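Local coordinates for GTP-binding protein (Thermus thermophilus, PDB 2DBY) that binds GDP and probably works as a ribosome-associated ATPase that recognises the 70S ribosome and the 50S subunit, at residues A26-Y31 and V40-L45; L140-R145 and T196-A201; E168-H173 and E187-F192; L284-T289 and V295-V300; D330-A335 and A339-R344. One frame throughout, in Å; residues are numbered along the deposited sequence.

Contact 1 (A26-Y31 and V40-L45). With FMT (formic acid), chain E.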
# COMPACT_ATOMS: atom_id res chain seq x y z
N ALA A 26 9.29 15.53 -0.06
CA ALA A 26 9.47 16.91 0.41
C ALA A 26 8.23 17.76 0.15
O ALA A 26 8.16 18.92 0.58
CB ALA A 26 10.70 17.55 -0.25
N LEU A 27 7.24 17.20 -0.56
CA LEU A 27 5.99 17.90 -0.86
C LEU A 27 4.86 17.58 0.13
O LEU A 27 3.80 18.21 0.09
CB LEU A 27 5.47 17.51 -2.26
CG LEU A 27 6.25 17.81 -3.54
CD1 LEU A 27 5.48 17.26 -4.75
CD2 LEU A 27 6.45 19.30 -3.69
N ALA A 28 5.09 16.62 1.02
CA ALA A 28 4.05 16.17 1.95
C ALA A 28 3.49 17.19 2.95
O ALA A 28 4.23 18.01 3.50
CB ALA A 28 4.57 14.93 2.72
N ALA A 29 2.19 17.10 3.20
CA ALA A 29 1.49 18.00 4.14
C ALA A 29 1.61 17.53 5.58
O ALA A 29 1.59 18.34 6.52
CB ALA A 29 -0.01 18.11 3.76
N ASN A 30 1.73 16.21 5.77
CA ASN A 30 1.84 15.64 7.11
C ASN A 30 2.76 14.45 7.02
O ASN A 30 2.64 13.63 6.10
CB ASN A 30 0.48 15.18 7.62
CG ASN A 30 -0.49 16.32 7.79
OD1 ASN A 30 -1.36 16.56 6.93
ND2 ASN A 30 -0.34 17.04 8.88
N TYR A 31 3.67 14.35 7.98
CA TYR A 31 4.63 13.27 7.98
C TYR A 31 4.45 12.27 9.09
O TYR A 31 4.37 12.63 10.26
CB TYR A 31 6.05 13.82 8.10
CG TYR A 31 6.51 14.65 6.93
CD1 TYR A 31 6.45 16.05 6.96
CD2 TYR A 31 6.98 14.03 5.78
CE1 TYR A 31 6.88 16.81 5.85
CE2 TYR A 31 7.39 14.77 4.67
CZ TYR A 31 7.34 16.15 4.71
OH TYR A 31 7.79 16.84 3.61
N VAL A 40 12.81 6.17 4.68
CA VAL A 40 11.35 6.17 4.74
C VAL A 40 10.73 7.51 4.31
O VAL A 40 11.11 8.57 4.82
CB VAL A 40 10.87 5.85 6.19
CG1 VAL A 40 9.35 5.76 6.24
CG2 VAL A 40 11.51 4.52 6.70
N GLY A 41 9.79 7.47 3.37
CA GLY A 41 9.19 8.72 2.94
C GLY A 41 7.80 8.42 2.42
O GLY A 41 7.41 7.25 2.36
N VAL A 42 7.05 9.44 2.06
CA VAL A 42 5.70 9.21 1.55
C VAL A 42 5.49 9.90 0.22
O VAL A 42 6.22 10.82 -0.15
CB VAL A 42 4.62 9.71 2.53
CG1 VAL A 42 4.78 9.04 3.89
CG2 VAL A 42 4.70 11.20 2.67
N VAL A 43 4.48 9.43 -0.51
CA VAL A 43 4.12 10.02 -1.79
C VAL A 43 2.71 10.55 -1.62
O VAL A 43 1.80 9.78 -1.37
CB VAL A 43 4.11 8.98 -2.94
CG1 VAL A 43 3.65 9.66 -4.24
CG2 VAL A 43 5.50 8.37 -3.13
N PRO A 44 2.51 11.88 -1.69
CA PRO A 44 1.16 12.45 -1.54
C PRO A 44 0.29 11.85 -2.67
O PRO A 44 0.70 11.82 -3.84
CB PRO A 44 1.40 13.95 -1.75
CG PRO A 44 2.82 14.16 -1.26
CD PRO A 44 3.53 12.94 -1.86
N LEU A 45 -0.91 11.40 -2.31
CA LEU A 45 -1.84 10.77 -3.26
C LEU A 45 -2.73 11.85 -3.85
O LEU A 45 -3.46 12.53 -3.13
CB LEU A 45 -2.72 9.75 -2.54
CG LEU A 45 -2.65 8.26 -2.83
CD1 LEU A 45 -3.89 7.61 -2.22
CD2 LEU A 45 -2.58 7.98 -4.34
C FMT E . 0.48 14.26 2.06
O1 FMT E . 0.79 14.10 3.22
O2 FMT E . 0.64 15.46 1.49
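With chi1 at -57°, Val42 sets CG1 beside its own backbone N and tucks CG2 between that N and the carbonyl carbon, the branch that meets Ala28 CB at 3.7 Å. The pair illustrates how a loop is laid over a strand of the P-loop G domain: strand 40-44 runs antiparallel to strand 66-75, and segment 26-31 lies in the connection that leaves helix 14-25, the region of the first switch in other G proteins. Ala28 aims its CB at the strand and is met at two points. Besides the valine, its CA sits 4.0 Å from Pro44 CG, and Leu27 CB comes within 4.4 Å of the same ring carbon. No direct hydrogen bond spans the two segments, and the touch between them is made by carbon atoms. Polar tethering comes from the end of the preceding helix, because Asn25 OD1 accepts a hydrogen bond from Val42 N and Asn25 O bonds to Tyr31 OH. A formic acid molecule, probably from the crystallisation liquor, sits beside the apolar patch, with the imidazole nitrogen ND1 of His70 as a further partner. Its O2 lies 3.7 Å from Pro44 CB. The loop amides hold it from the other segment: Asn30 N reaches O1 only weakly at 3.4 Å, whereas Ala29 N gives O2 a bond of 2.8 Å with an N-H...O angle of 164°.

Contact 2 (L140-R145 and T196-A201)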
# COMPACT_ATOMS: atom_id res chain seq x y z
N LEU A 140 10.04 -20.99 5.71
CA LEU A 140 10.03 -22.45 5.97
C LEU A 140 10.57 -22.68 7.38
O LEU A 140 10.03 -23.49 8.12
CB LEU A 140 10.87 -23.21 4.92
CG LEU A 140 10.19 -23.28 3.55
CD1 LEU A 140 11.18 -23.74 2.46
CD2 LEU A 140 9.03 -24.27 3.65
N ALA A 141 11.61 -21.95 7.76
CA ALA A 141 12.15 -22.07 9.11
C ALA A 141 11.11 -21.62 10.15
O ALA A 141 10.94 -22.23 11.21
CB ALA A 141 13.43 -21.21 9.24
N THR A 142 10.40 -20.54 9.85
CA THR A 142 9.36 -20.07 10.76
C THR A 142 8.28 -21.13 10.91
O THR A 142 7.82 -21.40 12.02
CB THR A 142 8.71 -18.79 10.22
OG1 THR A 142 9.68 -17.76 10.27
CG2 THR A 142 7.48 -18.39 11.07
N LEU A 143 7.87 -21.72 9.79
CA LEU A 143 6.84 -22.73 9.83
C LEU A 143 7.29 -23.95 10.63
O LEU A 143 6.51 -24.51 11.39
CB LEU A 143 6.45 -23.17 8.41
CG LEU A 143 5.48 -22.20 7.71
CD1 LEU A 143 5.45 -22.47 6.23
CD2 LEU A 143 4.09 -22.35 8.33
N GLU A 144 8.54 -24.36 10.45
CA GLU A 144 9.05 -25.54 11.18
C GLU A 144 8.95 -25.26 12.67
O GLU A 144 8.53 -26.12 13.44
CB GLU A 144 10.50 -25.84 10.75
CG GLU A 144 10.55 -26.42 9.31
CD GLU A 144 11.84 -26.15 8.54
OE1 GLU A 144 11.87 -26.43 7.32
OE2 GLU A 144 12.83 -25.66 9.14
N ARG A 145 9.34 -24.06 13.08
CA ARG A 145 9.26 -23.72 14.50
C ARG A 145 7.81 -23.67 14.98
O ARG A 145 7.51 -24.18 16.06
CB ARG A 145 9.93 -22.37 14.77
CG ARG A 145 11.43 -22.39 14.67
CD ARG A 145 12.01 -21.05 15.14
NE ARG A 145 11.82 -19.96 14.19
CZ ARG A 145 12.64 -19.71 13.16
NH1 ARG A 145 13.71 -20.48 12.95
NH2 ARG A 145 12.39 -18.70 12.35
N THR A 196 1.20 -15.21 12.83
CA THR A 196 2.54 -15.43 12.25
C THR A 196 2.57 -14.86 10.82
O THR A 196 2.30 -15.57 9.84
CB THR A 196 2.85 -16.93 12.21
OG1 THR A 196 2.76 -17.47 13.55
CG2 THR A 196 4.26 -17.18 11.69
N PRO A 197 2.89 -13.57 10.69
CA PRO A 197 2.95 -12.87 9.40
C PRO A 197 4.12 -13.29 8.53
O PRO A 197 5.14 -12.62 8.51
CB PRO A 197 3.02 -11.38 9.80
CG PRO A 197 2.57 -11.34 11.23
CD PRO A 197 3.12 -12.64 11.81
N LEU A 198 3.95 -14.39 7.81
CA LEU A 198 5.00 -14.92 6.94
C LEU A 198 5.43 -13.88 5.91
O LEU A 198 4.62 -13.11 5.40
CB LEU A 198 4.52 -16.17 6.19
CG LEU A 198 4.21 -17.36 7.11
CD1 LEU A 198 3.77 -18.55 6.23
CD2 LEU A 198 5.44 -17.72 7.94
N LEU A 199 6.73 -13.86 5.61
CA LEU A 199 7.24 -12.89 4.65
C LEU A 199 6.61 -13.03 3.27
O LEU A 199 6.32 -12.01 2.60
CB LEU A 199 8.76 -13.03 4.54
CG LEU A 199 9.48 -12.90 5.89
CD1 LEU A 199 10.98 -12.89 5.60
CD2 LEU A 199 9.09 -11.59 6.66
N THR A 200 6.39 -14.27 2.83
CA THR A 200 5.80 -14.50 1.51
C THR A 200 4.29 -14.36 1.49
O THR A 200 3.67 -14.56 0.44
CB THR A 200 6.19 -15.89 0.92
OG1 THR A 200 5.71 -16.92 1.79
CG2 THR A 200 7.70 -16.01 0.77
N ALA A 201 3.70 -14.00 2.63
CA ALA A 201 2.26 -13.74 2.71
C ALA A 201 1.99 -12.24 2.42
O ALA A 201 0.85 -11.84 2.14
CB ALA A 201 1.70 -14.13 4.11
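Thr142 and Thr196 reach toward each other and meet tip to tip through their methyls, CG2 to CG2 at 3.5 Å, tighter than usual van der Waals contact. Both threonines adopt the same rotamer: CG2 stands opposite the backbone N, while OG1 turns back beside it (chi1 -67° in Thr142, -57° in Thr196). Thr142 divides its branches: the hydroxyl bonds to the carbonyl of Ala138, one turn earlier in the helix, and the methyl is turned to the loop. Leu198 slides past Thr142 in the opposite direction, and its CD2 lies 3.8 Å from the threonine CG2. With chi2 at -179° the leucine fork is turned so that CD2 meets Thr142, and Leu198 CD1 lies 4.3 Å from Leu143 CD1. Leu143 does not point straight at the loop; only the end of its side chain comes near. The loop carrying Thr196 and Leu198 bends at Pro197, the centre of an inverse gamma turn whose closing bond, Leu198 N to Thr196 O, is weak. It then enters a 3-10 turn, where Asp139 of the long helix receives Leu199 N. This is apolar helix-to-loop packing on the flank of the helical arm, part of a predicted coiled coil, that YchF proteins carry in the G domain.

Contact 3 (E168-H173 and E187-F192)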
# COMPACT_ATOMS: atom_id res chain seq x y z
N GLU A 168 0.20 -26.70 8.51
CA GLU A 168 0.53 -27.95 7.78
C GLU A 168 0.36 -27.72 6.28
O GLU A 168 1.18 -28.16 5.47
CB GLU A 168 -0.42 -29.10 8.19
CG GLU A 168 -0.39 -29.59 9.65
CD GLU A 168 0.78 -30.50 9.97
OE1 GLU A 168 0.79 -31.08 11.08
OE2 GLU A 168 1.70 -30.62 9.12
N GLY A 169 -0.72 -27.02 5.92
CA GLY A 169 -1.01 -26.78 4.51
C GLY A 169 -0.02 -25.82 3.90
O GLY A 169 0.48 -26.05 2.80
N LEU A 170 0.27 -24.74 4.60
CA LEU A 170 1.24 -23.75 4.12
C LEU A 170 2.60 -24.40 3.96
O LEU A 170 3.32 -24.09 3.04
CB LEU A 170 1.31 -22.57 5.11
CG LEU A 170 0.08 -21.64 5.01
CD1 LEU A 170 -0.07 -20.82 6.27
CD2 LEU A 170 0.23 -20.75 3.78
N TYR A 171 2.95 -25.32 4.86
CA TYR A 171 4.27 -25.95 4.74
C TYR A 171 4.39 -26.75 3.43
O TYR A 171 5.43 -26.74 2.79
CB TYR A 171 4.54 -26.84 5.95
CG TYR A 171 6.00 -27.21 6.08
CD1 TYR A 171 6.97 -26.25 6.35
CD2 TYR A 171 6.40 -28.55 5.97
CE1 TYR A 171 8.31 -26.61 6.51
CE2 TYR A 171 7.73 -28.91 6.12
CZ TYR A 171 8.67 -27.94 6.39
OH TYR A 171 9.99 -28.30 6.56
N VAL A 172 3.32 -27.45 3.04
CA VAL A 172 3.33 -28.20 1.78
C VAL A 172 3.54 -27.23 0.61
O VAL A 172 4.34 -27.49 -0.30
CB VAL A 172 1.97 -28.90 1.56
CG1 VAL A 172 1.87 -29.44 0.11
CG2 VAL A 172 1.83 -30.03 2.55
N HIS A 173 2.79 -26.13 0.65
CA HIS A 173 2.82 -25.09 -0.39
C HIS A 173 4.21 -24.46 -0.53
O HIS A 173 4.76 -24.37 -1.64
CB HIS A 173 1.78 -24.02 -0.00
CG HIS A 173 1.50 -23.01 -1.07
ND1 HIS A 173 0.75 -23.30 -2.20
CD2 HIS A 173 1.77 -21.68 -1.13
CE1 HIS A 173 0.56 -22.19 -2.89
NE2 HIS A 173 1.18 -21.19 -2.27
N GLU A 187 -10.56 -19.67 6.88
CA GLU A 187 -10.56 -19.08 8.21
C GLU A 187 -9.32 -19.50 9.00
O GLU A 187 -8.71 -18.68 9.68
CB GLU A 187 -11.81 -19.51 8.99
CG GLU A 187 -11.93 -18.84 10.35
CD GLU A 187 -13.16 -19.29 11.13
OE1 GLU A 187 -14.29 -19.13 10.61
OE2 GLU A 187 -13.00 -19.80 12.26
N ALA A 188 -8.94 -20.77 8.90
CA ALA A 188 -7.76 -21.24 9.64
C ALA A 188 -6.48 -20.55 9.17
O ALA A 188 -5.67 -20.12 9.99
CB ALA A 188 -7.62 -22.75 9.51
N VAL A 189 -6.31 -20.43 7.86
CA VAL A 189 -5.11 -19.78 7.32
C VAL A 189 -5.08 -18.30 7.75
O VAL A 189 -4.04 -17.76 8.11
CB VAL A 189 -5.07 -19.93 5.78
CG1 VAL A 189 -4.01 -18.98 5.16
CG2 VAL A 189 -4.76 -21.39 5.42
N ALA A 190 -6.24 -17.66 7.74
CA ALA A 190 -6.28 -16.26 8.14
C ALA A 190 -5.85 -16.09 9.60
O ALA A 190 -5.12 -15.16 9.93
CB ALA A 190 -7.67 -15.71 7.94
N ARG A 191 -6.30 -16.99 10.49
CA ARG A 191 -5.93 -16.87 11.90
C ARG A 191 -4.44 -17.13 12.08
O ARG A 191 -3.76 -16.46 12.85
CB ARG A 191 -6.71 -17.88 12.75
CG ARG A 191 -8.19 -17.57 12.87
CD ARG A 191 -8.87 -18.62 13.74
NE ARG A 191 -8.26 -18.71 15.06
CZ ARG A 191 -8.50 -19.69 15.93
NH1 ARG A 191 -9.33 -20.66 15.61
NH2 ARG A 191 -7.91 -19.70 17.12
N PHE A 192 -3.92 -18.09 11.34
CA PHE A 192 -2.50 -18.38 11.45
C PHE A 192 -1.64 -17.19 10.99
O PHE A 192 -0.69 -16.80 11.67
CB PHE A 192 -2.14 -19.61 10.61
CG PHE A 192 -0.66 -19.89 10.58
CD1 PHE A 192 -0.05 -20.54 11.65
CD2 PHE A 192 0.13 -19.41 9.54
CE1 PHE A 192 1.33 -20.69 11.70
CE2 PHE A 192 1.51 -19.56 9.57
CZ PHE A 192 2.11 -20.20 10.66
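Phe192 N is bonded to Ala188 O at 3.0 Å, an ordinary helical link that fixes the backbone from which the Phe192 ring reaches Leu170 across the contact. The ring is sent there by a chi1 of 175°, with CG opposite the backbone N. Leu170 CD1 approaches it obliquely, 3.6 Å from CD2 and 3.9 Å from CE2 of Phe192. Leu170 holds CG beside its own N (chi1 -75°), aiming the isobutyl group at the opposing helix. Its CD1 methyl also comes to Val189 CG1 at 4.5 Å, a looser approach from a residue one turn before the phenylalanine. A single methyl thus engages both Val189 and Phe192 of helix 187-195, which here packs on the second helix of the arm formed by helices 124-156 and 161-175. Leu143 from the first of these and Ala167 from the second also touch Phe192, while Phe183 from the intervening loop borders both Leu170 and Val189. Polar groups are placed round this apolar core. Glu168 pairs with Arg151 in a salt bridge, and His173 bonds through NE2 to Thr182 OG1 while its ring meets that of Phe183 edge-to-face.

Contact 4 (L284-T289 and V295-V300)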
# COMPACT_ATOMS: atom_id res chain seq x y z
N LEU A 284 -6.10 -0.38 1.55
CA LEU A 284 -6.54 0.85 2.18
C LEU A 284 -7.67 1.54 1.45
O LEU A 284 -7.94 1.26 0.28
CB LEU A 284 -5.36 1.81 2.26
CG LEU A 284 -4.11 1.24 2.93
CD1 LEU A 284 -2.97 2.24 2.79
CD2 LEU A 284 -4.42 0.93 4.40
N LEU A 285 -8.34 2.44 2.16
CA LEU A 285 -9.41 3.24 1.56
C LEU A 285 -9.31 4.65 2.11
O LEU A 285 -8.73 4.89 3.17
CB LEU A 285 -10.80 2.62 1.82
CG LEU A 285 -11.31 2.28 3.22
CD1 LEU A 285 -11.87 3.53 3.89
CD2 LEU A 285 -12.41 1.20 3.11
N THR A 286 -9.86 5.60 1.35
CA THR A 286 -9.84 7.00 1.70
C THR A 286 -11.21 7.47 2.18
O THR A 286 -12.22 7.11 1.57
CB THR A 286 -9.52 7.88 0.46
OG1 THR A 286 -8.24 7.49 -0.08
CG2 THR A 286 -9.51 9.36 0.83
N PHE A 287 -11.26 8.23 3.28
CA PHE A 287 -12.53 8.86 3.67
C PHE A 287 -12.17 10.34 3.82
O PHE A 287 -10.98 10.69 3.96
CB PHE A 287 -13.15 8.26 4.96
CG PHE A 287 -12.48 8.65 6.24
CD1 PHE A 287 -12.73 9.89 6.83
CD2 PHE A 287 -11.63 7.76 6.90
CE1 PHE A 287 -12.15 10.24 8.06
CE2 PHE A 287 -11.05 8.09 8.12
CZ PHE A 287 -11.30 9.33 8.70
N PHE A 288 -13.17 11.22 3.76
CA PHE A 288 -12.91 12.65 3.82
C PHE A 288 -13.61 13.39 4.95
O PHE A 288 -14.60 12.91 5.48
CB PHE A 288 -13.43 13.36 2.53
CG PHE A 288 -12.89 12.79 1.25
CD1 PHE A 288 -13.59 11.81 0.55
CD2 PHE A 288 -11.67 13.24 0.74
CE1 PHE A 288 -13.08 11.29 -0.66
CE2 PHE A 288 -11.15 12.72 -0.46
CZ PHE A 288 -11.87 11.74 -1.16
N THR A 289 -13.05 14.53 5.31
CA THR A 289 -13.74 15.44 6.23
C THR A 289 -13.83 16.68 5.32
O THR A 289 -12.86 17.03 4.63
CB THR A 289 -12.99 15.72 7.55
OG1 THR A 289 -11.64 16.12 7.31
CG2 THR A 289 -13.04 14.48 8.40
N VAL A 295 -10.84 20.64 3.46
CA VAL A 295 -11.31 19.38 2.88
C VAL A 295 -10.07 18.51 2.99
O VAL A 295 -9.02 18.88 2.49
CB VAL A 295 -11.71 19.52 1.40
CG1 VAL A 295 -11.95 18.15 0.78
CG2 VAL A 295 -12.98 20.34 1.29
N ARG A 296 -10.18 17.37 3.66
CA ARG A 296 -9.01 16.51 3.86
C ARG A 296 -9.33 15.06 3.64
O ARG A 296 -10.42 14.58 3.95
CB ARG A 296 -8.45 16.71 5.28
CG ARG A 296 -7.29 15.77 5.63
CD ARG A 296 -6.62 16.23 6.92
NE ARG A 296 -5.56 15.31 7.32
CZ ARG A 296 -4.70 15.53 8.31
NH1 ARG A 296 -4.77 16.66 9.01
NH2 ARG A 296 -3.78 14.62 8.60
N ALA A 297 -8.33 14.35 3.11
CA ALA A 297 -8.44 12.93 2.82
C ALA A 297 -7.73 12.21 3.95
O ALA A 297 -6.64 12.63 4.35
CB ALA A 297 -7.75 12.61 1.50
N TRP A 298 -8.37 11.16 4.46
CA TRP A 298 -7.83 10.34 5.54
C TRP A 298 -7.77 8.90 5.06
O TRP A 298 -8.55 8.49 4.21
CB TRP A 298 -8.74 10.41 6.77
CG TRP A 298 -8.98 11.80 7.25
CD1 TRP A 298 -9.94 12.67 6.82
CD2 TRP A 298 -8.27 12.47 8.29
NE1 TRP A 298 -9.87 13.84 7.54
CE2 TRP A 298 -8.85 13.74 8.45
CE3 TRP A 298 -7.19 12.11 9.12
CZ2 TRP A 298 -8.40 14.67 9.40
CZ3 TRP A 298 -6.73 13.05 10.07
CH2 TRP A 298 -7.34 14.30 10.19
N THR A 299 -6.84 8.14 5.62
CA THR A 299 -6.64 6.74 5.20
C THR A 299 -6.79 5.75 6.36
O THR A 299 -6.26 5.97 7.44
CB THR A 299 -5.20 6.56 4.65
OG1 THR A 299 -5.03 7.39 3.50
CG2 THR A 299 -4.94 5.10 4.26
N VAL A 300 -7.56 4.70 6.12
CA VAL A 300 -7.75 3.61 7.07
C VAL A 300 -7.77 2.30 6.31
O VAL A 300 -8.02 2.26 5.10
CB VAL A 300 -9.08 3.71 7.86
CG1 VAL A 300 -9.06 4.93 8.75
CG2 VAL A 300 -10.25 3.73 6.93
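Val295 opens the second strand of this antiparallel beta hairpin with its CA 3.3 Å from Thr289 O, a CA-H...O contact. Arg296, Trp298 and Val300 each exchange two backbone hydrogen bonds, with Thr289, Phe287 and Leu285 in turn, the shortest being Trp298 N to Phe287 O at 2.7 Å. The extended chain of Arg296 lays its guanidinium over the indole face of Trp298, NE 3.4 Å above the ring plane. Ala297 turns to the other face, its CB 3.8 Å from Thr286 CG2. Trp298 NE1 gives Thr289 OG1 a bond of 2.9 Å (176°), within 2° of the indole plane, which fixes the ring's rotation. Phe287 CG lies between its backbone N and carbonyl carbon, which brings the ring under Trp298 CB in a CH-pi contact, 3.5 Å from the centroid; the aromatic planes are near parallel (14°) but slid apart. Thr299 touches Leu284 CD1 through CG2, while its OG1 bonds to Thr69 OG1 and Tyr279 OH. Val300 closes the segment with CG2 3.5 Å from Leu285 CD1 and CG1 at the edge of Phe287. Helix 48-57 covers Phe288 and Val295, helix 306-313 covers Phe287 and Val300, and G-domain strand 66-75 pairs parallel with 295-301.

Contact 5 (D330-A335 and A339-R344)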
# COMPACT_ATOMS: atom_id res chain seq x y z
N ASP A 330 -19.72 11.94 -3.58
CA ASP A 330 -20.42 12.34 -4.79
C ASP A 330 -21.83 12.86 -4.50
O ASP A 330 -22.33 13.73 -5.21
CB ASP A 330 -20.50 11.19 -5.78
CG ASP A 330 -21.02 9.92 -5.16
OD1 ASP A 330 -21.90 9.26 -5.76
OD2 ASP A 330 -20.56 9.57 -4.07
N LYS A 331 -22.44 12.32 -3.44
CA LYS A 331 -23.79 12.75 -3.08
C LYS A 331 -23.70 14.08 -2.33
O LYS A 331 -24.63 14.90 -2.40
CB LYS A 331 -24.47 11.69 -2.20
CG LYS A 331 -24.65 10.34 -2.86
CD LYS A 331 -25.38 10.41 -4.19
CE LYS A 331 -26.85 10.85 -4.04
NZ LYS A 331 -27.54 10.93 -5.37
N LEU A 332 -22.61 14.31 -1.60
CA LEU A 332 -22.47 15.59 -0.92
C LEU A 332 -22.27 16.66 -2.01
O LEU A 332 -22.81 17.77 -1.93
CB LEU A 332 -21.26 15.58 0.03
CG LEU A 332 -21.05 16.83 0.90
CD1 LEU A 332 -22.35 17.15 1.68
CD2 LEU A 332 -19.88 16.57 1.88
N VAL A 333 -21.48 16.32 -3.02
CA VAL A 333 -21.23 17.26 -4.11
C VAL A 333 -22.54 17.50 -4.89
O VAL A 333 -22.87 18.64 -5.23
CB VAL A 333 -20.15 16.72 -5.08
CG1 VAL A 333 -20.04 17.61 -6.33
CG2 VAL A 333 -18.78 16.69 -4.35
N GLU A 334 -23.25 16.42 -5.19
CA GLU A 334 -24.50 16.55 -5.94
C GLU A 334 -25.52 17.40 -5.20
O GLU A 334 -26.25 18.19 -5.81
CB GLU A 334 -25.10 15.18 -6.24
CG GLU A 334 -26.40 15.26 -7.06
CD GLU A 334 -26.95 13.89 -7.42
OE1 GLU A 334 -27.96 13.82 -8.15
OE2 GLU A 334 -26.36 12.88 -6.98
N ALA A 335 -25.58 17.25 -3.87
CA ALA A 335 -26.52 18.04 -3.07
C ALA A 335 -26.11 19.51 -2.97
O ALA A 335 -26.97 20.40 -2.97
CB ALA A 335 -26.63 17.44 -1.67
N ALA A 339 -26.03 21.09 4.65
CA ALA A 339 -27.41 21.50 4.93
C ALA A 339 -28.32 21.00 3.80
O ALA A 339 -29.41 20.47 4.05
CB ALA A 339 -27.48 23.01 5.04
N ARG A 340 -27.85 21.16 2.56
CA ARG A 340 -28.61 20.71 1.41
C ARG A 340 -28.74 19.20 1.32
O ARG A 340 -29.79 18.69 0.95
CB ARG A 340 -28.00 21.28 0.13
CG ARG A 340 -28.22 22.77 -0.01
CD ARG A 340 -28.76 23.11 -1.38
NE ARG A 340 -27.69 23.46 -2.31
CZ ARG A 340 -27.85 23.55 -3.63
NH1 ARG A 340 -29.03 23.32 -4.18
NH2 ARG A 340 -26.82 23.90 -4.39
N ALA A 341 -27.67 18.47 1.66
CA ALA A 341 -27.70 17.01 1.61
C ALA A 341 -28.64 16.44 2.67
O ALA A 341 -29.28 15.41 2.46
CB ALA A 341 -26.28 16.44 1.83
N LYS A 342 -28.69 17.10 3.82
CA LYS A 342 -29.59 16.68 4.90
C LYS A 342 -31.03 16.82 4.41
O LYS A 342 -31.84 15.89 4.51
CB LYS A 342 -29.38 17.56 6.14
CG LYS A 342 -28.05 17.37 6.87
CD LYS A 342 -27.81 18.50 7.88
CE LYS A 342 -26.48 18.38 8.61
NZ LYS A 342 -26.51 17.27 9.62
N GLU A 343 -31.35 17.99 3.85
CA GLU A 343 -32.69 18.27 3.35
C GLU A 343 -33.09 17.23 2.32
O GLU A 343 -34.26 16.84 2.24
CB GLU A 343 -32.75 19.68 2.72
CG GLU A 343 -34.05 19.99 1.96
CD GLU A 343 -33.98 19.64 0.48
OE1 GLU A 343 -34.98 19.87 -0.23
OE2 GLU A 343 -32.93 19.14 0.02
N ARG A 344 -32.12 16.78 1.53
CA ARG A 344 -32.36 15.76 0.51
C ARG A 344 -32.45 14.38 1.16
O ARG A 344 -32.82 13.40 0.52
CB ARG A 344 -31.23 15.77 -0.51
CG ARG A 344 -31.27 16.90 -1.54
CD ARG A 344 -32.06 16.49 -2.77
NE ARG A 344 -31.48 17.07 -3.98
CZ ARG A 344 -31.43 16.43 -5.14
NH1 ARG A 344 -31.92 15.21 -5.25
NH2 ARG A 344 -30.86 17.01 -6.20
O HOH W 1 -29.05 16.24 -8.79
O HOH W 2 -29.51 19.83 -3.66
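Ala335 pushes its CB over the backbone of Ala341, 3.5 Å from CA, tighter than normal for carbons, and 3.7 Å from Ala341 CB. With alanine on both sides, methyl meets backbone where the axes approach to 8.5 Å. Leu332 adds CD1 at 4.0 Å from Ala341 CB. The carbonyl ending the first helix is covered by Arg340, whose chain bends at chi2 and chi3 (-131° and -94°) to bring the guanidinium over it. Ala335 O lies 3.2 Å above that flat group, toward its rim; the direction is poor for a hydrogen bond, although the positive charge probably suits a helix's carboxyl end. A water donates to Ala335 O at 2.7 Å and reaches Arg344 NE weakly. A second water donates to Glu334 OE1 and is met only weakly by Arg344 NH2. Glu334 OE2 takes a salt bridge from Lys331 NZ (2.8 Å), the lysine arriving from above the carboxylate plane and forming a cation-pi pair with Trp346. Behind the alanines, Ile327 of strand 323-328 touches both Leu332 and Ala341. With axes 98° apart and a short connection, the two helices fit an alpha-alpha corner in the C-terminal region, which belongs to a family grouped with ubiquitin-like folds.

In the fold
The five contacts compare a sheet core with helical and loop borders. Contacts 1 and 4 reach the same mixed sheet, and both involve strand 66-75 as a neighbour; Asn30 OD1 packs against Arg296 NH2 between them. Contact 4 is buried and rich in backbone bonds, whereas contact 1 is partly exposed and apolar. Contacts 2 and 3, centres 10 Å apart, share the helical arm: contact 3 is nested in the loop closed by contact 2, and Glu144 OE1 probably bonds Tyr171 OH. Both rely on methyls, with contact 3 the more buried. Contact 5, about 49 Å from contact 2 between centres, pairs buried alanines with a charged, water-bridged outer side.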